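Local coordinates for protein NANS (YJHS), A 9-O-acetyl N-acetylneuraminic acid esterase (Escherichia coli O157:H7 EDL933, PDB 3PT5) that probably hydrolyses the 9-O-acetyl group of 9-O-acetyl-N-acetylneuraminic acid, a reaction needed for growth on this sialic acid, at residues F267-Q272 / S323-E328; V104-H109 / A316-I321; V186-G191 / A231-G236; Q29-A34 / S310-S315. All coordinates share one frame; numbering follows the deposited sequence.

Overall arrangement
Contact 4 brings Ser30 beside His312, consistent with the active site of an SGNH hydrolase. The other three lie in the scaffold behind it. Contacts 1 and 2 share helix 315-335, with centres about 11 Å apart, and Ser323 OG probably bonds to Arg318 O between them. Contact 2 is also close to contact 4, about 10 Å between centres. There Gln106 NE2 reaches Asn31 O and Arg318 NH2 reaches Phe313 O. Contact 3 pairs two strands of the central sheet. Its centre is about 14 Å from that of contact 4, yet Gln29 N probably bonds to Met189 O at 3.0 Å. Contact 1 adds the next strand, where Val268 N probably bonds to Cys235 O.

Contact 1: residues F267-Q272 / S323-E328; sequences FVDFQQ and SDRFVE
Arg325 and Phe326 of helix 315-335 lie against Val268, Asp269 and Phe270, where the edge strand 265-268 runs out into a loop. Here a helix packs against the edge strand of the sheet in the SGNH alpha/beta/alpha fold. Ser323 points away from the strand; its OG hydrogen-bonds Lys113 NZ of helix 107-114, and Asp324 OD1 forms a salt bridge with the same NZ. Arg325 carries the polar part. Its chain bends at chi2 (-69°) and chi3 (-87°), which brings the guanidinium alongside Asp269. It grips that residue side-on. NE gives a bond to Asp269 O at 2.8 Å, tilted from the carbonyl plane. NH2 forms a salt bridge with Asp269 OD1 at 2.9 Å, nearly along the C-O bond. Arg325 CB packs at the edge of the Phe270 ring, 3.9 Å from its CD1. Phe326 supplies the buried apolar half. Val268 CG1 sits over the centre of its ring, a CH-pi contact 4.2 Å from the centroid. Phe270 CZ approaches Phe326 CE1 to 3.8 Å. About one helical turn after Arg325, Glu328 completes a salt-bridge network: its OE1 lies in the guanidinium plane, 3.0 Å from Arg325 NH1.

Contact 2: residues V104-H109 / A316-I321; sequences VGQALH and AARRGI
Gln106 and Arg318 form the tight, buried part of this contact, together with the His109 ring. It joins the loop leading into helix 107-114 to the first turns of helix 315-335, on one side of the sheet in the alpha/beta/alpha fold. Arg318 runs extended from CG to NE across the loop, and its CD comes within 3.2 Å of Val104 O. Its NH1 bonds to Gln106 OE1 at 2.8 Å. The donor lies in the carbonyl plane, on a lone pair, and the acceptor lies in the guanidinium plane. The two planes are 28° apart, nearly coplanar. The bend of Gln106 at chi2 (-92°) brings OE1 round to NH1, where the two side chains cross at a slant. Gln106 NE2 and Arg318 NH1 both bond to Asn31 O, and Arg318 NH2 bonds to Phe313 O. The stem of Arg319 is also tightly packed: CG lies over one face of the His109 ring, 3.4 Å from NE2. Only the outer end of this partly exposed arginine is looser. There Asp46 takes Arg319 NH2 in a salt bridge with one carboxylate oxygen and His109 NE2 with the other. Arg319 NH2 passes Val104 CG2 at 3.8 Å.

Contact 3: residues V186-G191 / A231-G236; sequences VCWMQG and APWFCG
Val186 pairs with Trp233 and Trp188 with Cys235 in two neighbouring parallel strands of the central sheet. The chain between them holds helix 203-218, a beta-alpha-beta crossover. Four backbone bonds join the strands, from Val186 N to Pro232 O through to Gly236 N and Trp188 O. On the face toward helix 203-218, the Trp233 indole folds back over the neighbouring strand. Val186 is the bump against one face of the indole: CB faces the five-membered ring, 3.9 Å from its centroid, and CG2 lies against CE2. The rim of Trp233 then fills the next hollow, against the Trp188 ring. CZ3 of Trp233 comes within 3.6 Å of Trp188 CE3, and the six-membered ring planes are 54° apart. Trp188 CG is anti to its backbone N (chi1 176°), which lays the indole between Trp233 and Gln190 CB on its other face. Cys235 SG closes in obliquely, 4.0 Å from Trp188 CD1. On the other face, Cys187 and Phe234 point to helix 315-335. Gly236 has no side chain, and Met189 CG takes the space, 3.8 Å from Gly236 CA. On the Trp188 side, just past the strand ends, a water bridges Gln190 N (3.0 Å) and Gly236 O (2.7 Å).

Contact 4: residues Q29-A34 / S310-S315; sequences QSNAMA and SSHFSS
Ser30 OG lies 3.0 Å from His312 NE2, near the plane of the imidazole ring and at its edge. This is consistent with the Ser-His pair of SGNH hydrolases, Ser30 belonging to the GQSN stretch after strand 20-28. The neighbouring Asn31 ties the two loops together with both ends of its amide. OD1 accepts Phe313 N at 3.0 Å, from a donor tilted 33° out of the carbonyl plane. ND2 gives a bond to Ser311 O at 3.0 Å, in the plane of that carbonyl. The amide thus straddles the backbone on either side of His312 and probably helps to fix the position of the ring. Its OD1 also comes within 3.5 Å of Phe313 CD2. A second shell holds these groups. Glu192 takes Asn31 ND2, and Trp242 NE1 gives a further bond to Ser311 O. Ser311 OG sits over one face of the His312 ring and bonds to Leu308 O. On the serine side, Ala32 N bonds to Gln29 O in the short 3-10 turn that carries Ser30. Further out, Asn31 and Phe313 rest on Met189 at the end of strand 182-189. Phe313 also packs on Ile322 of helix 315-335, which Ser314 caps at its N-terminus.

Contact 1: residues F267-Q272 / S323-E328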
loop_
_atom_site.group_PDB
_atom_site.type_symbol
_atom_site.label_atom_id
_atom_site.label_comp_id
_atom_site.label_asym_id
_atom_site.label_seq_id
_atom_site.Cartn_x
_atom_site.Cartn_y
_atom_site.Cartn_z
ATOM N N PHE A 267 -8.353 6.104 -11.432
ATOM C CA PHE A 267 -7.064 5.613 -11.895
ATOM C C PHE A 267 -5.959 6.617 -11.610
ATOM O O PHE A 267 -6.040 7.807 -11.979
ATOM C CB PHE A 267 -7.105 5.297 -13.388
ATOM C CG PHE A 267 -5.845 4.690 -13.909
ATOM C CD1 PHE A 267 -5.388 3.447 -13.449
ATOM C CD2 PHE A 267 -5.132 5.335 -14.910
ATOM C CE1 PHE A 267 -4.200 2.890 -13.987
ATOM C CE2 PHE A 267 -3.958 4.789 -15.424
ATOM C CZ PHE A 267 -3.513 3.574 -14.985
ATOM N N VAL A 268 -4.919 6.141 -10.935
ATOM C CA VAL A 268 -3.793 6.979 -10.585
ATOM C C VAL A 268 -2.559 6.499 -11.342
ATOM O O VAL A 268 -2.110 5.392 -11.111
ATOM C CB VAL A 268 -3.520 6.961 -9.036
ATOM C CG1 VAL A 268 -2.326 7.821 -8.722
ATOM C CG2 VAL A 268 -4.728 7.435 -8.264
ATOM N N ASP A 269 -1.994 7.322 -12.230
ATOM C CA ASP A 269 -0.779 6.908 -12.909
ATOM C C ASP A 269 0.431 7.789 -12.639
ATOM O O ASP A 269 0.302 8.839 -12.004
ATOM C CB ASP A 269 -1.042 6.662 -14.403
ATOM C CG ASP A 269 -1.364 7.914 -15.164
ATOM O OD1 ASP A 269 -1.466 9.009 -14.576
ATOM O OD2 ASP A 269 -1.505 7.793 -16.411
ATOM N N PHE A 270 1.619 7.354 -13.077
ATOM C CA PHE A 270 2.859 7.993 -12.617
ATOM C C PHE A 270 3.784 8.420 -13.732
ATOM O O PHE A 270 4.708 9.217 -13.518
ATOM C CB PHE A 270 3.629 7.008 -11.718
ATOM C CG PHE A 270 2.739 6.270 -10.738
ATOM C CD1 PHE A 270 2.045 6.972 -9.774
ATOM C CD2 PHE A 270 2.577 4.860 -10.814
ATOM C CE1 PHE A 270 1.203 6.323 -8.875
ATOM C CE2 PHE A 270 1.709 4.193 -9.907
ATOM C CZ PHE A 270 1.031 4.935 -8.932
ATOM N N GLN A 271 3.592 7.845 -14.917
ATOM C CA GLN A 271 4.502 8.187 -15.989
ATOM C C GLN A 271 3.828 8.157 -17.351
ATOM O O GLN A 271 2.665 7.712 -17.487
ATOM C CB GLN A 271 5.793 7.366 -15.924
ATOM C CG GLN A 271 5.641 5.906 -16.015
ATOM C CD GLN A 271 6.837 5.079 -15.450
ATOM O OE1 GLN A 271 6.618 3.952 -15.068
ATOM N NE2 GLN A 271 8.088 5.606 -15.473
ATOM N N GLN A 272 4.571 8.649 -18.333
ATOM C CA GLN A 272 4.096 8.716 -19.709
ATOM C C GLN A 272 4.107 7.357 -20.380
ATOM O O GLN A 272 4.822 6.408 -19.981
ATOM C CB GLN A 272 4.985 9.684 -20.509
ATOM C CG GLN A 272 5.009 11.161 -20.037
ATOM C CD GLN A 272 3.958 12.046 -20.734
ATOM O OE1 GLN A 272 3.419 11.707 -21.790
ATOM N NE2 GLN A 272 3.653 13.162 -20.118
ATOM N N SER A 323 3.693 8.799 -4.338
ATOM C CA SER A 323 2.914 9.409 -3.279
ATOM C C SER A 323 2.379 10.768 -3.693
ATOM O O SER A 323 1.274 11.099 -3.301
ATOM C CB SER A 323 3.702 9.469 -1.970
ATOM O OG SER A 323 4.985 10.000 -2.221
ATOM N N ASP A 324 3.109 11.505 -4.545
ATOM C CA ASP A 324 2.579 12.763 -5.099
ATOM C C ASP A 324 1.265 12.524 -5.806
ATOM O O ASP A 324 0.308 13.257 -5.594
ATOM C CB ASP A 324 3.547 13.385 -6.110
ATOM C CG ASP A 324 4.731 14.057 -5.464
ATOM O OD1 ASP A 324 4.718 14.311 -4.248
ATOM O OD2 ASP A 324 5.706 14.354 -6.219
ATOM N N ARG A 325 1.219 11.487 -6.650
ATOM C CA ARG A 325 0.068 11.328 -7.551
ATOM C C ARG A 325 -1.149 10.837 -6.768
ATOM O O ARG A 325 -2.292 11.258 -7.038
ATOM C CB ARG A 325 0.429 10.400 -8.717
ATOM C CG ARG A 325 1.364 11.028 -9.720
ATOM C CD ARG A 325 0.648 12.160 -10.513
ATOM N NE ARG A 325 -0.069 11.640 -11.685
ATOM C CZ ARG A 325 -1.005 12.288 -12.396
ATOM N NH1 ARG A 325 -1.446 13.483 -12.039
ATOM N NH2 ARG A 325 -1.539 11.694 -13.461
ATOM N N PHE A 326 -0.936 9.956 -5.792
ATOM C CA PHE A 326 -2.066 9.578 -4.926
ATOM C C PHE A 326 -2.623 10.754 -4.168
ATOM O O PHE A 326 -3.837 10.903 -4.109
ATOM C CB PHE A 326 -1.685 8.479 -3.929
ATOM C CG PHE A 326 -1.797 7.098 -4.515
ATOM C CD1 PHE A 326 -0.662 6.421 -4.959
ATOM C CD2 PHE A 326 -3.044 6.489 -4.631
ATOM C CE1 PHE A 326 -0.769 5.153 -5.543
ATOM C CE2 PHE A 326 -3.151 5.215 -5.213
ATOM C CZ PHE A 326 -2.011 4.567 -5.677
ATOM N N VAL A 327 -1.740 11.558 -3.564
ATOM C CA VAL A 327 -2.190 12.697 -2.783
ATOM C C VAL A 327 -2.944 13.698 -3.681
ATOM O O VAL A 327 -3.986 14.215 -3.280
ATOM C CB VAL A 327 -1.039 13.345 -1.976
ATOM C CG1 VAL A 327 -1.464 14.668 -1.347
ATOM C CG2 VAL A 327 -0.544 12.318 -0.905
ATOM N N GLU A 328 -2.435 13.960 -4.877
ATOM C CA GLU A 328 -3.158 14.834 -5.822
ATOM C C GLU A 328 -4.585 14.280 -6.067
ATOM O O GLU A 328 -5.573 15.033 -6.077
ATOM C CB GLU A 328 -2.429 14.897 -7.161
ATOM C CG GLU A 328 -1.084 15.601 -7.198
ATOM C CD GLU A 328 -0.310 15.237 -8.485
ATOM O OE1 GLU A 328 -0.981 15.019 -9.534
ATOM O OE2 GLU A 328 0.953 15.136 -8.441
#

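Contact 2: residues V104-H109 / A316-I321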
loop_
_atom_site.group_PDB
_atom_site.type_symbol
_atom_site.label_atom_id
_atom_site.label_comp_id
_atom_site.label_asym_id
_atom_site.label_seq_id
_atom_site.Cartn_x
_atom_site.Cartn_y
_atom_site.Cartn_z
ATOM N N VAL A 104 11.082 -0.145 1.603
ATOM C CA VAL A 104 10.348 1.116 1.729
ATOM C C VAL A 104 9.041 1.064 0.946
ATOM O O VAL A 104 9.041 0.668 -0.218
ATOM C CB VAL A 104 11.201 2.277 1.202
ATOM C CG1 VAL A 104 10.456 3.602 1.231
ATOM C CG2 VAL A 104 12.485 2.395 2.060
ATOM N N GLY A 105 7.951 1.482 1.592
ATOM C CA GLY A 105 6.622 1.602 0.979
ATOM C C GLY A 105 6.143 3.041 1.037
ATOM O O GLY A 105 6.552 3.780 1.940
ATOM N N GLN A 106 5.229 3.411 0.134
ATOM C CA GLN A 106 4.747 4.784 0.003
ATOM C C GLN A 106 3.661 5.206 0.980
ATOM O O GLN A 106 3.273 6.368 0.945
ATOM C CB GLN A 106 4.211 5.057 -1.418
ATOM C CG GLN A 106 2.990 4.192 -1.831
ATOM C CD GLN A 106 3.393 2.901 -2.556
ATOM O OE1 GLN A 106 4.512 2.410 -2.376
ATOM N NE2 GLN A 106 2.490 2.355 -3.375
ATOM N N ALA A 107 3.114 4.304 1.817
ATOM C CA ALA A 107 1.960 4.703 2.666
ATOM C C ALA A 107 2.363 5.896 3.557
ATOM O O ALA A 107 1.597 6.856 3.733
ATOM C CB ALA A 107 1.496 3.544 3.526
ATOM N N LEU A 108 3.587 5.841 4.102
ATOM C CA LEU A 108 4.052 6.911 4.986
ATOM C C LEU A 108 4.079 8.268 4.269
ATOM O O LEU A 108 3.708 9.289 4.844
ATOM C CB LEU A 108 5.440 6.589 5.553
ATOM C CG LEU A 108 6.127 7.695 6.369
ATOM C CD1 LEU A 108 5.270 8.051 7.606
ATOM C CD2 LEU A 108 7.510 7.223 6.811
ATOM N N HIS A 109 4.524 8.259 3.019
ATOM C CA HIS A 109 4.710 9.478 2.233
ATOM C C HIS A 109 3.411 10.059 1.749
ATOM O O HIS A 109 3.269 11.281 1.698
ATOM C CB HIS A 109 5.653 9.162 1.092
ATOM C CG HIS A 109 6.867 8.454 1.566
ATOM N ND1 HIS A 109 6.994 7.084 1.499
ATOM C CD2 HIS A 109 7.948 8.902 2.259
ATOM C CE1 HIS A 109 8.135 6.726 2.067
ATOM N NE2 HIS A 109 8.731 7.807 2.533
ATOM N N ALA A 316 12.834 5.597 -3.912
ATOM C CA ALA A 316 12.812 6.982 -4.381
ATOM C C ALA A 316 11.488 7.315 -5.069
ATOM O O ALA A 316 10.930 8.361 -4.811
ATOM C CB ALA A 316 13.972 7.207 -5.342
ATOM N N ALA A 317 11.014 6.439 -5.965
ATOM C CA ALA A 317 9.717 6.696 -6.636
ATOM C C ALA A 317 8.568 6.747 -5.651
ATOM O O ALA A 317 7.613 7.507 -5.811
ATOM C CB ALA A 317 9.431 5.642 -7.684
ATOM N N ARG A 318 8.650 5.910 -4.631
ATOM C CA ARG A 318 7.561 5.839 -3.668
ATOM C C ARG A 318 7.505 7.116 -2.828
ATOM O O ARG A 318 6.434 7.675 -2.640
ATOM C CB ARG A 318 7.743 4.600 -2.805
ATOM C CG ARG A 318 7.495 3.353 -3.654
ATOM C CD ARG A 318 7.839 2.104 -2.872
ATOM N NE ARG A 318 8.041 0.932 -3.741
ATOM C CZ ARG A 318 7.090 0.123 -4.163
ATOM N NH1 ARG A 318 5.828 0.365 -3.825
ATOM N NH2 ARG A 318 7.408 -0.937 -4.942
ATOM N N ARG A 319 8.669 7.609 -2.407
ATOM C CA ARG A 319 8.789 8.919 -1.722
ATOM C C ARG A 319 8.415 10.109 -2.563
ATOM O O ARG A 319 8.063 11.175 -2.028
ATOM C CB ARG A 319 10.232 9.169 -1.272
ATOM C CG ARG A 319 10.692 8.298 -0.168
ATOM C CD ARG A 319 12.172 8.508 0.055
ATOM N NE ARG A 319 12.692 7.429 0.882
ATOM C CZ ARG A 319 13.756 6.707 0.590
ATOM N NH1 ARG A 319 14.457 6.964 -0.516
ATOM N NH2 ARG A 319 14.117 5.744 1.421
ATOM N N GLY A 320 8.536 9.960 -3.876
ATOM C CA GLY A 320 8.303 11.067 -4.791
ATOM C C GLY A 320 7.002 10.961 -5.571
ATOM O O GLY A 320 5.917 11.153 -5.033
ATOM N N ILE A 321 7.121 10.659 -6.857
ATOM C CA ILE A 321 5.985 10.782 -7.763
ATOM C C ILE A 321 4.826 9.876 -7.368
ATOM O O ILE A 321 3.674 10.246 -7.555
ATOM C CB ILE A 321 6.417 10.506 -9.244
ATOM C CG1 ILE A 321 5.275 10.801 -10.233
ATOM C CG2 ILE A 321 6.906 9.057 -9.425
ATOM C CD1 ILE A 321 4.786 12.271 -10.262
#

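Contact 3: residues V186-G191 / A231-G236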
loop_
_atom_site.group_PDB
_atom_site.type_symbol
_atom_site.label_atom_id
_atom_site.label_comp_id
_atom_site.label_asym_id
_atom_site.label_seq_id
_atom_site.Cartn_x
_atom_site.Cartn_y
_atom_site.Cartn_z
ATOM N N VAL A 186 -9.777 3.995 -0.406
ATOM C CA VAL A 186 -8.838 2.883 -0.518
ATOM C C VAL A 186 -7.809 3.234 -1.582
ATOM O O VAL A 186 -8.166 3.632 -2.678
ATOM C CB VAL A 186 -9.563 1.576 -0.934
ATOM C CG1 VAL A 186 -8.585 0.409 -1.139
ATOM C CG2 VAL A 186 -10.657 1.191 0.086
ATOM N N CYS A 187 -6.537 3.092 -1.241
ATOM C CA CYS A 187 -5.453 3.112 -2.220
ATOM C C CYS A 187 -5.161 1.663 -2.555
ATOM O O CYS A 187 -4.674 0.910 -1.730
ATOM C CB CYS A 187 -4.197 3.794 -1.647
ATOM S SG CYS A 187 -4.510 5.537 -1.284
ATOM N N TRP A 188 -5.454 1.303 -3.793
ATOM C CA TRP A 188 -5.378 -0.076 -4.284
ATOM C C TRP A 188 -4.327 -0.143 -5.379
ATOM O O TRP A 188 -4.446 0.587 -6.344
ATOM C CB TRP A 188 -6.734 -0.410 -4.899
ATOM C CG TRP A 188 -6.826 -1.742 -5.536
ATOM C CD1 TRP A 188 -6.826 -1.999 -6.876
ATOM C CD2 TRP A 188 -6.917 -3.027 -4.877
ATOM N NE1 TRP A 188 -6.933 -3.362 -7.098
ATOM C CE2 TRP A 188 -6.966 -4.011 -5.893
ATOM C CE3 TRP A 188 -6.930 -3.440 -3.531
ATOM C CZ2 TRP A 188 -7.063 -5.383 -5.611
ATOM C CZ3 TRP A 188 -7.017 -4.813 -3.250
ATOM C CH2 TRP A 188 -7.095 -5.759 -4.289
ATOM N N MET A 189 -3.329 -1.039 -5.260
ATOM C CA MET A 189 -2.423 -1.293 -6.379
ATOM C C MET A 189 -2.290 -2.772 -6.481
ATOM O O MET A 189 -1.665 -3.394 -5.636
ATOM C CB MET A 189 -1.028 -0.667 -6.191
ATOM C CG MET A 189 -1.106 0.830 -6.268
ATOM S SD MET A 189 0.394 1.713 -5.937
ATOM C CE MET A 189 1.373 1.304 -7.375
ATOM N N GLN A 190 -2.922 -3.324 -7.511
ATOM C CA GLN A 190 -2.964 -4.757 -7.700
ATOM C C GLN A 190 -3.268 -5.074 -9.152
ATOM O O GLN A 190 -3.951 -4.313 -9.842
ATOM C CB GLN A 190 -4.052 -5.338 -6.817
ATOM C CG GLN A 190 -3.996 -6.843 -6.663
ATOM C CD GLN A 190 -4.649 -7.570 -7.809
ATOM O OE1 GLN A 190 -5.601 -7.074 -8.386
ATOM N NE2 GLN A 190 -4.154 -8.771 -8.128
ATOM N N GLY A 191 -2.732 -6.199 -9.604
ATOM C CA GLY A 191 -3.042 -6.720 -10.927
ATOM C C GLY A 191 -1.916 -7.515 -11.521
ATOM O O GLY A 191 -2.139 -8.400 -12.362
ATOM N N ALA A 231 -17.302 4.828 -1.298
ATOM C CA ALA A 231 -16.011 5.422 -0.959
ATOM C C ALA A 231 -15.056 5.188 -2.134
ATOM O O ALA A 231 -15.053 4.101 -2.709
ATOM C CB ALA A 231 -15.469 4.826 0.325
ATOM N N PRO A 232 -14.265 6.214 -2.515
ATOM C CA PRO A 232 -13.353 6.072 -3.634
ATOM C C PRO A 232 -12.265 5.001 -3.453
ATOM O O PRO A 232 -11.680 4.841 -2.369
ATOM C CB PRO A 232 -12.687 7.451 -3.742
ATOM C CG PRO A 232 -12.790 8.040 -2.397
ATOM C CD PRO A 232 -14.076 7.497 -1.812
ATOM N N TRP A 233 -12.024 4.303 -4.541
ATOM C CA TRP A 233 -10.867 3.435 -4.717
ATOM C C TRP A 233 -9.934 4.145 -5.684
ATOM O O TRP A 233 -10.257 4.335 -6.846
ATOM C CB TRP A 233 -11.256 2.064 -5.271
ATOM C CG TRP A 233 -11.869 1.208 -4.225
ATOM C CD1 TRP A 233 -12.933 1.536 -3.448
ATOM C CD2 TRP A 233 -11.479 -0.125 -3.844
ATOM N NE1 TRP A 233 -13.241 0.500 -2.592
ATOM C CE2 TRP A 233 -12.361 -0.536 -2.815
ATOM C CE3 TRP A 233 -10.468 -1.002 -4.265
ATOM C CZ2 TRP A 233 -12.254 -1.795 -2.186
ATOM C CZ3 TRP A 233 -10.370 -2.263 -3.651
ATOM C CH2 TRP A 233 -11.260 -2.644 -2.629
ATOM N N PHE A 234 -8.768 4.514 -5.178
ATOM C CA PHE A 234 -7.705 5.103 -5.972
ATOM C C PHE A 234 -6.801 3.982 -6.432
ATOM O O PHE A 234 -6.077 3.368 -5.640
ATOM C CB PHE A 234 -6.944 6.127 -5.149
ATOM C CG PHE A 234 -7.816 7.217 -4.638
ATOM C CD1 PHE A 234 -8.155 8.302 -5.460
ATOM C CD2 PHE A 234 -8.350 7.132 -3.362
ATOM C CE1 PHE A 234 -8.988 9.330 -4.972
ATOM C CE2 PHE A 234 -9.183 8.139 -2.868
ATOM C CZ PHE A 234 -9.517 9.230 -3.683
ATOM N N CYS A 235 -6.940 3.649 -7.703
ATOM C CA CYS A 235 -6.300 2.438 -8.218
ATOM C C CYS A 235 -5.044 2.848 -8.975
ATOM O O CYS A 235 -5.109 3.568 -9.981
ATOM C CB CYS A 235 -7.271 1.685 -9.124
ATOM S SG CYS A 235 -8.736 1.167 -8.269
ATOM N N GLY A 236 -3.891 2.413 -8.492
ATOM C CA GLY A 236 -2.630 2.828 -9.075
ATOM C C GLY A 236 -2.157 1.941 -10.208
ATOM O O GLY A 236 -2.473 0.750 -10.287
HETATM O O HOH W 1 -4.094 -1.144 -9.266
#

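Contact 4: residues Q29-A34 / S310-S315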
loop_
_atom_site.group_PDB
_atom_site.type_symbol
_atom_site.label_atom_id
_atom_site.label_comp_id
_atom_site.label_asym_id
_atom_site.label_seq_id
_atom_site.Cartn_x
_atom_site.Cartn_y
_atom_site.Cartn_z
ATOM N N GLN A 29 -1.171 -5.786 -3.969
ATOM C CA GLN A 29 0.011 -6.648 -3.962
ATOM C C GLN A 29 1.304 -5.842 -3.806
ATOM O O GLN A 29 1.266 -4.767 -3.220
ATOM C CB GLN A 29 -0.017 -7.681 -5.096
ATOM C CG GLN A 29 0.057 -7.174 -6.519
ATOM C CD GLN A 29 -0.329 -8.283 -7.494
ATOM O OE1 GLN A 29 -1.394 -8.237 -8.083
ATOM N NE2 GLN A 29 0.500 -9.314 -7.596
ATOM N N SER A 30 2.425 -6.357 -4.295
ATOM C CA SER A 30 3.727 -5.793 -3.953
ATOM C C SER A 30 3.887 -4.297 -4.147
ATOM O O SER A 30 4.521 -3.643 -3.324
ATOM C CB SER A 30 4.867 -6.521 -4.675
ATOM O OG SER A 30 4.766 -6.340 -6.066
ATOM N N ASN A 31 3.329 -3.743 -5.231
ATOM C CA ASN A 31 3.593 -2.320 -5.507
ATOM C C ASN A 31 2.776 -1.341 -4.665
ATOM O O ASN A 31 3.040 -0.147 -4.673
ATOM C CB ASN A 31 3.537 -2.031 -7.017
ATOM C CG ASN A 31 4.811 -2.458 -7.707
ATOM O OD1 ASN A 31 5.913 -2.165 -7.203
ATOM N ND2 ASN A 31 4.693 -3.186 -8.832
ATOM N N ALA A 32 1.856 -1.867 -3.880
ATOM C CA ALA A 32 1.084 -1.088 -2.910
ATOM C C ALA A 32 1.844 -0.933 -1.590
ATOM O O ALA A 32 1.524 -0.056 -0.792
ATOM C CB ALA A 32 -0.246 -1.742 -2.633
ATOM N N MET A 33 2.838 -1.798 -1.389
ATOM C CA MET A 33 3.493 -1.919 -0.092
ATOM C C MET A 33 5.002 -1.759 -0.197
ATOM O O MET A 33 5.513 -1.255 -1.180
ATOM C CB MET A 33 3.124 -3.266 0.534
ATOM C CG MET A 33 3.320 -4.464 -0.367
ATOM S SD MET A 33 3.050 -6.018 0.511
ATOM C CE MET A 33 4.461 -6.026 1.635
ATOM N N ALA A 34 5.728 -2.192 0.834
ATOM C CA ALA A 34 7.123 -1.880 0.926
ATOM C C ALA A 34 7.976 -2.850 0.109
ATOM O O ALA A 34 8.478 -3.836 0.622
ATOM C CB ALA A 34 7.543 -1.900 2.419
ATOM N N SER A 310 12.967 -4.861 -12.082
ATOM C CA SER A 310 12.084 -3.849 -12.688
ATOM C C SER A 310 10.592 -4.082 -12.390
ATOM O O SER A 310 9.734 -3.274 -12.763
ATOM C CB SER A 310 12.300 -3.816 -14.218
ATOM O OG SER A 310 12.042 -5.108 -14.751
ATOM N N SER A 311 10.280 -5.142 -11.662
ATOM C CA SER A 311 8.899 -5.432 -11.371
ATOM C C SER A 311 8.298 -4.600 -10.234
ATOM O O SER A 311 7.056 -4.593 -10.052
ATOM C CB SER A 311 8.744 -6.923 -11.058
ATOM O OG SER A 311 9.519 -7.264 -9.916
ATOM N N HIS A 312 9.164 -3.935 -9.470
ATOM C CA HIS A 312 8.716 -3.076 -8.378
ATOM C C HIS A 312 9.269 -1.664 -8.439
ATOM O O HIS A 312 10.423 -1.435 -8.870
ATOM C CB HIS A 312 9.102 -3.650 -7.025
ATOM C CG HIS A 312 8.856 -5.098 -6.916
ATOM N ND1 HIS A 312 9.713 -6.140 -6.945
ATOM C CD2 HIS A 312 7.599 -5.619 -6.704
ATOM C CE1 HIS A 312 8.962 -7.272 -6.773
ATOM N NE2 HIS A 312 7.692 -6.936 -6.645
ATOM N N PHE A 313 8.439 -0.716 -7.983
ATOM C CA PHE A 313 8.872 0.687 -7.889
ATOM C C PHE A 313 9.932 0.869 -6.822
ATOM O O PHE A 313 9.948 0.140 -5.828
ATOM C CB PHE A 313 7.708 1.588 -7.562
ATOM C CG PHE A 313 6.694 1.672 -8.655
ATOM C CD1 PHE A 313 6.976 2.392 -9.837
ATOM C CD2 PHE A 313 5.441 1.106 -8.454
ATOM C CE1 PHE A 313 6.003 2.485 -10.841
ATOM C CE2 PHE A 313 4.441 1.215 -9.444
ATOM C CZ PHE A 313 4.746 1.892 -10.626
ATOM N N SER A 314 10.832 1.825 -7.069
ATOM C CA SER A 314 11.963 2.100 -6.162
ATOM C C SER A 314 11.506 2.829 -4.908
ATOM O O SER A 314 10.415 3.417 -4.855
ATOM C CB SER A 314 13.028 2.961 -6.876
ATOM O OG SER A 314 12.494 4.282 -7.190
ATOM N N SER A 315 12.379 2.826 -3.899
ATOM C CA SER A 315 12.116 3.617 -2.699
ATOM C C SER A 315 11.956 5.103 -3.036
ATOM O O SER A 315 11.058 5.764 -2.520
ATOM C CB SER A 315 13.266 3.425 -1.710
ATOM O OG SER A 315 13.406 2.051 -1.399
#